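Local coordinates for protein succinylglutamate desuccinylase/aspartoacylase (Ruegeria sp. TM1040, PDB 3NA6) that probably hydrolyses the acyl-amide bond of an N-acylated amino acid, as a presumed metal-dependent deacylase of the succinylglutamate desuccinylase/aspartoacylase family, at residues P9-D14 / I41-N46; G266-M271 / L283-W288. All coordinates share one frame; numbering follows the deposited sequence. Where two conformers were deposited one is given.

Contact 1: residues P9-D14 / I41-N46; sequences PTIPLD and ITVIQN
V43, on strand 36-46, lodges against L13 and I11 in the loop joining strands 8-9 and 17-26, so that the loop packs over the large mixed sheet, whose strand 36-46 is third from the edge at strand 8-9. The strand presents I41, V43 and Q45 toward the loop. With CG1 anti to its backbone N (chi1 178°), V43 divides its methyls: CG1 lies 3.5 Å from L13 O, while CG2 meets L13 CD2 at 3.8 Å and I11 CD1 at 4.0 Å. L13 starts out pointing away from the strand, but the end of its side chain comes nearer, and it crosses V43 at about a right angle. I11, two residues earlier, brings its CD1 to I41 CG2 at 4.2 Å as well as to the valine. No backbone hydrogen bond joins the two segments; the carbonyl L13 O is instead taken by R84 of strand 83-88. The polar end of the contact is Q45, whose extended chain carries its amide to the D14 backbone, although D16 OD1 is the stronger partner of NE2. Were this side chain cut back to an alanine, D14 O and the D16 carboxylate would probably lose the amide they share. The bond from Q45 NE2 to D14 O is weak, 2.9 Å long but bent to 143° at the hydrogen, and Q45 OE1, another acceptor, stands 3.4 Å from the same D14 O.

Contact 2: residues G266-M271 / L283-W288; sequences GLFEIM and LVARVW
The W288 indole lies alongside the E269 side chain, both pointing the same way from one face of the sheet, with ring and carboxylate planes 22° apart. Its NE1 donates to E269 OE1 at 2.9 Å, a nearly straight bond (171°) that meets the oxygen almost along its C-O axis and stays in the ring plane. E269 is extended, CG anti to its backbone N, which carries OE1 far enough out to meet a second donor: R286 NH2, at 3.1 Å, comes to its syn side, somewhat out of the carboxylate plane, in a salt bridge, with the carboxylate and guanidinium planes 53° apart. R286 was modelled in two conformers, so its share is less certain. The stronger partners of both charges lie on the second subunit, where K226 pairs with E269 OE2 and E71 with R286 NH2. Beyond the arginine, CG of selenomethionine M271 packs on L283 CG at 3.8 Å. The other face is apolar, F268 CE1 touching A285 CB at 3.8 Å. Beneath the side chains, L267 pairs with W288 and E269 with R286 through reciprocal backbone bonds; W288 N to L267 O, for example, is 2.9 Å. M271 N still reaches V284 O at 2.8 Å. On its other side strand 283-288 forms a classic beta bulge, V284 and A285 both facing Y300 of strand 298-301, in the C-terminal beta domain characteristic of aspartoacylase-like proteins.

The two contacts sit on opposite sides of the chain's centre, their own centres about 49 Å apart, and share no strand. Contact 2 is buried and joins neighbouring strands of a small antiparallel sheet, so backbone hydrogen bonds set its register, and a charged group, E269 with R286, lies on the face that also carries W288. Contact 1 is only partly buried: a loop rests on a strand of the large mixed sheet mainly through aliphatic methyls, with one weak polar bond at its end. Both touch the second subunit, which completes the charges of contact 2 but meets contact 1 through a hydroxyl pair, its T293 with T42.

Contact 1: residues P9-D14 / I41-N46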
ATOM      1  N   PRO A   9      -8.002  16.135 -29.303  1.00 27.59           N
ATOM      2  CA  PRO A   9      -8.774  15.003 -29.764  1.00 26.44           C
ATOM      3  C   PRO A   9      -8.071  14.276 -30.869  1.00 24.98           C
ATOM      4  O   PRO A   9      -7.301  14.880 -31.622  1.00 24.65           O
ATOM      5  CB  PRO A   9     -10.076  15.626 -30.282  1.00 29.26           C
ATOM      6  CG  PRO A   9     -10.087  17.022 -29.841  1.00 33.91           C
ATOM      7  CD  PRO A   9      -8.683  17.417 -29.555  1.00 32.76           C
ATOM      8  N   THR A  10      -8.279  12.973 -30.925  1.00 25.38           N
ATOM      9  CA  THR A  10      -7.780  12.150 -32.012  1.00 24.22           C
ATOM     10  C   THR A  10      -8.769  12.124 -33.188  1.00 26.06           C
ATOM     11  O   THR A  10      -8.519  11.487 -34.194  1.00 29.30           O
ATOM     12  CB  THR A  10      -7.522  10.693 -31.556  1.00 23.39           C
ATOM     13  OG1 THR A  10      -8.756  10.036 -31.209  1.00 23.02           O
ATOM     14  CG2 THR A  10      -6.577  10.668 -30.385  1.00 26.77           C
ATOM     15  N   ILE A  11      -9.908  12.779 -33.050  1.00 25.20           N
ATOM     16  CA  ILE A  11     -10.900  12.857 -34.111  1.00 24.28           C
ATOM     17  C   ILE A  11     -11.346  14.296 -34.234  1.00 26.04           C
ATOM     18  O   ILE A  11     -11.180  15.085 -33.287  1.00 26.25           O
ATOM     19  CB  ILE A  11     -12.150  12.030 -33.817  1.00 25.48           C
ATOM     20  CG1 ILE A  11     -12.681  12.342 -32.425  1.00 22.85           C
ATOM     21  CG2 ILE A  11     -11.886  10.558 -34.010  1.00 23.04           C
ATOM     22  CD1 ILE A  11     -14.156  11.914 -32.205  1.00 23.43           C
ATOM     23  N   PRO A  12     -11.891  14.656 -35.394  1.00 27.20           N
ATOM     24  CA  PRO A  12     -12.501  15.988 -35.466  1.00 29.45           C
ATOM     25  C   PRO A  12     -13.781  15.980 -34.637  1.00 28.94           C
ATOM     26  O   PRO A  12     -14.410  14.901 -34.486  1.00 26.75           O
ATOM     27  CB  PRO A  12     -12.841  16.132 -36.942  1.00 27.87           C
ATOM     28  CG  PRO A  12     -13.073  14.676 -37.411  1.00 33.62           C
ATOM     29  CD  PRO A  12     -12.010  13.905 -36.665  1.00 26.96           C
ATOM     30  N   LEU A  13     -14.167  17.150 -34.127  1.00 26.15           N
ATOM     31  CA  LEU A  13     -15.353  17.267 -33.257  1.00 25.45           C
ATOM     32  C   LEU A  13     -16.522  17.933 -33.965  1.00 26.04           C
ATOM     33  O   LEU A  13     -17.620  17.990 -33.411  1.00 27.61           O
ATOM     34  CB  LEU A  13     -15.022  18.068 -31.991  1.00 22.74           C
ATOM     35  CG  LEU A  13     -13.862  17.531 -31.153  1.00 27.87           C
ATOM     36  CD1 LEU A  13     -13.623  18.385 -29.932  1.00 26.42           C
ATOM     37  CD2 LEU A  13     -14.075  16.084 -30.776  1.00 22.53           C
ATOM     38  N   ASP A  14     -16.287  18.466 -35.161  1.00 25.09           N
ATOM     39  CA  ASP A  14     -17.294  19.243 -35.890  1.00 27.83           C
ATOM     40  C   ASP A  14     -17.556  18.798 -37.340  1.00 28.48           C
ATOM     41  O   ASP A  14     -18.054  19.575 -38.128  1.00 30.65           O
ATOM     42  CB  ASP A  14     -16.864  20.709 -35.900  1.00 29.57           C
ATOM     43  CG  ASP A  14     -15.517  20.915 -36.603  1.00 31.95           C
ATOM     44  OD1 ASP A  14     -14.869  19.916 -37.031  1.00 28.68           O
ATOM     45  OD2 ASP A  14     -15.107  22.070 -36.707  1.00 33.86           O
ATOM     46  N   ILE A  41     -14.280   9.166 -26.602  1.00 21.43           N
ATOM     47  CA  ILE A  41     -15.251  10.134 -27.057  1.00 22.22           C
ATOM     48  C   ILE A  41     -15.805   9.689 -28.404  1.00 23.47           C
ATOM     49  O   ILE A  41     -15.082   9.132 -29.221  1.00 22.42           O
ATOM     50  CB  ILE A  41     -14.636  11.564 -27.130  1.00 22.46           C
ATOM     51  CG1 ILE A  41     -15.707  12.621 -27.498  1.00 25.21           C
ATOM     52  CG2 ILE A  41     -13.425  11.609 -28.075  1.00 21.61           C
ATOM     53  CD1 ILE A  41     -15.235  14.046 -27.204  1.00 19.14           C
ATOM     54  N   THR A  42     -17.103   9.902 -28.603  1.00 24.64           N
ATOM     55  CA  THR A  42     -17.735   9.706 -29.896  1.00 24.01           C
ATOM     56  C   THR A  42     -18.452  10.999 -30.268  1.00 23.78           C
ATOM     57  O   THR A  42     -19.122  11.619 -29.424  1.00 26.00           O
ATOM     58  CB  THR A  42     -18.745   8.540 -29.870  1.00 23.77           C
ATOM     59  OG1 THR A  42     -18.050   7.292 -29.834  1.00 18.96           O
ATOM     60  CG2 THR A  42     -19.613   8.569 -31.113  1.00 24.45           C
ATOM     61  N   VAL A  43     -18.292  11.429 -31.509  1.00 22.65           N
ATOM     62  CA  VAL A  43     -19.069  12.560 -32.047  1.00 21.51           C
ATOM     63  C   VAL A  43     -19.892  12.038 -33.187  1.00 23.32           C
ATOM     64  O   VAL A  43     -19.365  11.328 -34.076  1.00 22.37           O
ATOM     65  CB  VAL A  43     -18.198  13.714 -32.533  1.00 24.08           C
ATOM     66  CG1 VAL A  43     -19.084  14.842 -33.124  1.00 22.48           C
ATOM     67  CG2 VAL A  43     -17.317  14.209 -31.382  1.00 19.66           C
ATOM     68  N   ILE A  44     -21.194  12.338 -33.134  1.00 23.42           N
ATOM     69  CA  ILE A  44     -22.122  12.071 -34.241  1.00 24.61           C
ATOM     70  C   ILE A  44     -22.818  13.384 -34.640  1.00 23.39           C
ATOM     71  O   ILE A  44     -23.494  14.004 -33.815  1.00 26.05           O
ATOM     72  CB  ILE A  44     -23.198  11.005 -33.873  1.00 23.72           C
ATOM     73  CG1 ILE A  44     -22.533   9.741 -33.310  1.00 27.36           C
ATOM     74  CG2 ILE A  44     -24.085  10.691 -35.105  1.00 21.71           C
ATOM     75  CD1 ILE A  44     -23.517   8.696 -32.731  1.00 24.60           C
ATOM     76  N   GLN A  45     -22.647  13.777 -35.903  1.00 23.69           N
ATOM     77  CA  GLN A  45     -23.138  15.050 -36.427  1.00 24.48           C
ATOM     78  C   GLN A  45     -23.752  14.883 -37.816  1.00 26.24           C
ATOM     79  O   GLN A  45     -23.210  14.177 -38.674  1.00 24.03           O
ATOM     80  CB  GLN A  45     -22.020  16.087 -36.479  1.00 25.48           C
ATOM     81  CG  GLN A  45     -22.395  17.381 -37.196  1.00 23.29           C
ATOM     82  CD  GLN A  45     -21.271  18.360 -37.240  1.00 24.92           C
ATOM     83  OE1 GLN A  45     -20.803  18.845 -36.197  1.00 25.44           O
ATOM     84  NE2 GLN A  45     -20.803  18.661 -38.450  1.00 27.59           N
ATOM     85  N   ASN A  46     -24.890  15.531 -38.027  1.00 25.58           N
ATOM     86  CA  ASN A  46     -25.619  15.408 -39.277  1.00 25.49           C
ATOM     87  C   ASN A  46     -26.687  16.476 -39.352  1.00 26.33           C
ATOM     88  O   ASN A  46     -27.396  16.706 -38.379  1.00 27.67           O
ATOM     89  CB  ASN A  46     -26.257  14.033 -39.374  1.00 25.84           C
ATOM     90  CG  ASN A  46     -26.968  13.797 -40.707  1.00 27.20           C
ATOM     91  OD1 ASN A  46     -28.194  13.753 -40.768  1.00 34.10           O
ATOM     92  ND2 ASN A  46     -26.197  13.670 -41.772  1.00 22.35           N
TER

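Contact 2: residues G266-M271 / L283-W288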
ATOM      1  N   GLY A 266     -20.703   1.150  12.800  1.00 24.48           N
ATOM      2  CA  GLY A 266     -21.200  -0.174  13.088  1.00 22.57           C
ATOM      3  C   GLY A 266     -21.848  -0.879  11.930  1.00 21.52           C
ATOM      4  O   GLY A 266     -21.674  -0.490  10.750  1.00 20.57           O
ATOM      5  N   LEU A 267     -22.584  -1.921  12.306  1.00 22.36           N
ATOM      6  CA  LEU A 267     -23.408  -2.735  11.426  1.00 22.26           C
ATOM      7  C   LEU A 267     -24.708  -1.991  11.150  1.00 20.41           C
ATOM      8  O   LEU A 267     -25.489  -1.721  12.050  1.00 22.83           O
ATOM      9  CB  LEU A 267     -23.714  -4.090  12.088  1.00 20.45           C
ATOM     10  CG  LEU A 267     -24.581  -5.097  11.317  1.00 25.60           C
ATOM     11  CD1 LEU A 267     -23.898  -5.412  10.008  1.00 18.66           C
ATOM     12  CD2 LEU A 267     -24.877  -6.389  12.119  1.00 22.14           C
ATOM     13  N   PHE A 268     -24.964  -1.711   9.887  1.00 19.60           N
ATOM     14  CA  PHE A 268     -26.084  -0.838   9.505  1.00 20.83           C
ATOM     15  C   PHE A 268     -27.324  -1.665   9.187  1.00 23.97           C
ATOM     16  O   PHE A 268     -27.290  -2.532   8.293  1.00 24.98           O
ATOM     17  CB  PHE A 268     -25.698  -0.059   8.259  1.00 20.01           C
ATOM     18  CG  PHE A 268     -26.729   0.923   7.808  1.00 22.32           C
ATOM     19  CD1 PHE A 268     -27.054   2.005   8.605  1.00 19.59           C
ATOM     20  CD2 PHE A 268     -27.355   0.785   6.595  1.00 20.81           C
ATOM     21  CE1 PHE A 268     -27.948   2.935   8.217  1.00 23.29           C
ATOM     22  CE2 PHE A 268     -28.315   1.733   6.200  1.00 13.42           C
ATOM     23  CZ  PHE A 268     -28.573   2.817   7.014  1.00 20.55           C
ATOM     24  N   GLU A 269     -28.399  -1.423   9.927  1.00 21.07           N
ATOM     25  CA  GLU A 269     -29.668  -2.057   9.650  1.00 22.84           C
ATOM     26  C   GLU A 269     -30.719  -1.015   9.260  1.00 23.23           C
ATOM     27  O   GLU A 269     -31.227  -0.271  10.118  1.00 21.63           O
ATOM     28  CB  GLU A 269     -30.204  -2.860  10.833  1.00 24.89           C
ATOM     29  CG  GLU A 269     -31.557  -3.551  10.457  1.00 24.18           C
ATOM     30  CD  GLU A 269     -32.255  -4.177  11.611  1.00 27.54           C
ATOM     31  OE1 GLU A 269     -31.725  -4.066  12.726  1.00 27.17           O
ATOM     32  OE2 GLU A 269     -33.350  -4.761  11.397  1.00 26.90           O
ATOM     33  N   ILE A 270     -31.068  -0.962   7.979  1.00 23.89           N
ATOM     34  CA  ILE A 270     -32.142  -0.044   7.547  1.00 24.02           C
ATOM     35  C   ILE A 270     -33.471  -0.718   7.888  1.00 26.74           C
ATOM     36  O   ILE A 270     -33.542  -1.958   7.904  1.00 25.36           O
ATOM     37  CB  ILE A 270     -32.024   0.304   6.059  1.00 22.38           C
ATOM     38  CG1 ILE A 270     -32.824   1.577   5.780  1.00 26.23           C
ATOM     39  CG2 ILE A 270     -32.460  -0.851   5.166  1.00 23.46           C
ATOM     40  CD1 ILE A 270     -32.116   2.555   4.996  1.00 23.90           C
HETATM   41  N   MSE A 271     -34.506   0.071   8.174  1.00 25.36           N
HETATM   42  CA  MSE A 271     -35.811  -0.489   8.578  1.00 27.48           C
HETATM   43  C   MSE A 271     -36.912  -0.415   7.515  1.00 25.60           C
HETATM   44  O   MSE A 271     -37.950  -1.080   7.623  1.00 26.31           O
HETATM   45  CB  MSE A 271     -36.298   0.192   9.853  1.00 25.56           C
HETATM   46  CG  MSE A 271     -35.307   0.101  11.001  1.00 33.22           C
HETATM   47 SE   MSE A 271     -34.673  -1.721  11.448  0.75 37.24          SE
HETATM   48  CE  MSE A 271     -36.329  -2.595  11.932  1.00 27.99           C
ATOM     49  N   LEU A 283     -38.882   4.336  13.233  1.00 32.16           N
ATOM     50  CA  LEU A 283     -37.503   3.899  13.128  1.00 30.83           C
ATOM     51  C   LEU A 283     -37.137   3.810  11.650  1.00 30.53           C
ATOM     52  O   LEU A 283     -37.843   3.176  10.887  1.00 31.40           O
ATOM     53  CB  LEU A 283     -37.385   2.551  13.800  1.00 33.06           C
ATOM     54  CG  LEU A 283     -36.054   2.003  14.258  1.00 37.19           C
ATOM     55  CD1 LEU A 283     -35.316   2.957  15.177  1.00 30.92           C
ATOM     56  CD2 LEU A 283     -36.363   0.682  14.956  1.00 36.20           C
ATOM     57  N   VAL A 284     -36.077   4.502  11.246  1.00 26.17           N
ATOM     58  CA  VAL A 284     -35.566   4.442   9.870  1.00 28.18           C
ATOM     59  C   VAL A 284     -34.338   3.518   9.764  1.00 26.61           C
ATOM     60  O   VAL A 284     -34.150   2.810   8.754  1.00 27.69           O
ATOM     61  CB  VAL A 284     -35.202   5.839   9.398  1.00 27.44           C
ATOM     62  CG1 VAL A 284     -34.458   5.827   8.077  1.00 24.45           C
ATOM     63  CG2 VAL A 284     -36.479   6.653   9.295  1.00 19.11           C
ATOM     64  N   ALA A 285     -33.514   3.532  10.803  1.00 25.92           N
ATOM     65  CA  ALA A 285     -32.297   2.715  10.819  1.00 25.39           C
ATOM     66  C   ALA A 285     -31.826   2.432  12.224  1.00 25.15           C
ATOM     67  O   ALA A 285     -32.137   3.203  13.172  1.00 26.12           O
ATOM     68  CB  ALA A 285     -31.199   3.393  10.038  1.00 22.98           C
ATOM     69  N   ARG A 286     -31.090   1.330  12.380  0.50 23.87           N
ATOM     70  CA  ARG A 286     -30.383   1.047  13.626  0.50 23.94           C
ATOM     71  C   ARG A 286     -28.936   0.694  13.329  0.50 22.65           C
ATOM     72  O   ARG A 286     -28.657  -0.035  12.368  0.50 24.36           O
ATOM     73  CB  ARG A 286     -31.044  -0.091  14.395  0.50 24.42           C
ATOM     74  CG  ARG A 286     -32.501   0.174  14.734  0.50 26.67           C
ATOM     75  CD  ARG A 286     -33.071  -0.876  15.667  0.50 14.01           C
ATOM     76  NE  ARG A 286     -33.203  -2.176  15.027  0.50 21.06           N
ATOM     77  CZ  ARG A 286     -33.686  -3.250  15.637  0.50 23.57           C
ATOM     78  NH1 ARG A 286     -34.086  -3.160  16.908  0.50 25.19           N
ATOM     79  NH2 ARG A 286     -33.744  -4.407  14.990  0.50 11.38           N
ATOM     80  N   VAL A 287     -28.030   1.217  14.155  1.00 23.43           N
ATOM     81  CA  VAL A 287     -26.614   0.878  14.095  1.00 22.56           C
ATOM     82  C   VAL A 287     -26.209  -0.062  15.258  1.00 22.58           C
ATOM     83  O   VAL A 287     -26.344   0.299  16.477  1.00 24.23           O
ATOM     84  CB  VAL A 287     -25.722   2.135  14.060  1.00 23.19           C
ATOM     85  CG1 VAL A 287     -24.254   1.717  13.814  1.00 16.44           C
ATOM     86  CG2 VAL A 287     -26.158   3.049  12.902  1.00 20.11           C
ATOM     87  N   TRP A 288     -25.766  -1.271  14.885  1.00 20.60           N
ATOM     88  CA  TRP A 288     -25.389  -2.314  15.856  1.00 19.41           C
ATOM     89  C   TRP A 288     -23.873  -2.252  16.047  1.00 19.83           C
ATOM     90  O   TRP A 288     -23.138  -1.885  15.140  1.00 23.67           O
ATOM     91  CB  TRP A 288     -25.786  -3.706  15.370  1.00 20.88           C
ATOM     92  CG  TRP A 288     -27.249  -3.935  15.240  1.00 22.92           C
ATOM     93  CD1 TRP A 288     -28.038  -3.686  14.142  1.00 27.41           C
ATOM     94  CD2 TRP A 288     -28.120  -4.427  16.255  1.00 19.85           C
ATOM     95  NE1 TRP A 288     -29.351  -4.025  14.421  1.00 22.45           N
ATOM     96  CE2 TRP A 288     -29.432  -4.449  15.719  1.00 22.24           C
ATOM     97  CE3 TRP A 288     -27.923  -4.858  17.572  1.00 21.40           C
ATOM     98  CZ2 TRP A 288     -30.538  -4.901  16.456  1.00 27.46           C
ATOM     99  CZ3 TRP A 288     -29.020  -5.264  18.306  1.00 23.48           C
ATOM    100  CH2 TRP A 288     -30.307  -5.298  17.739  1.00 23.40           C
TER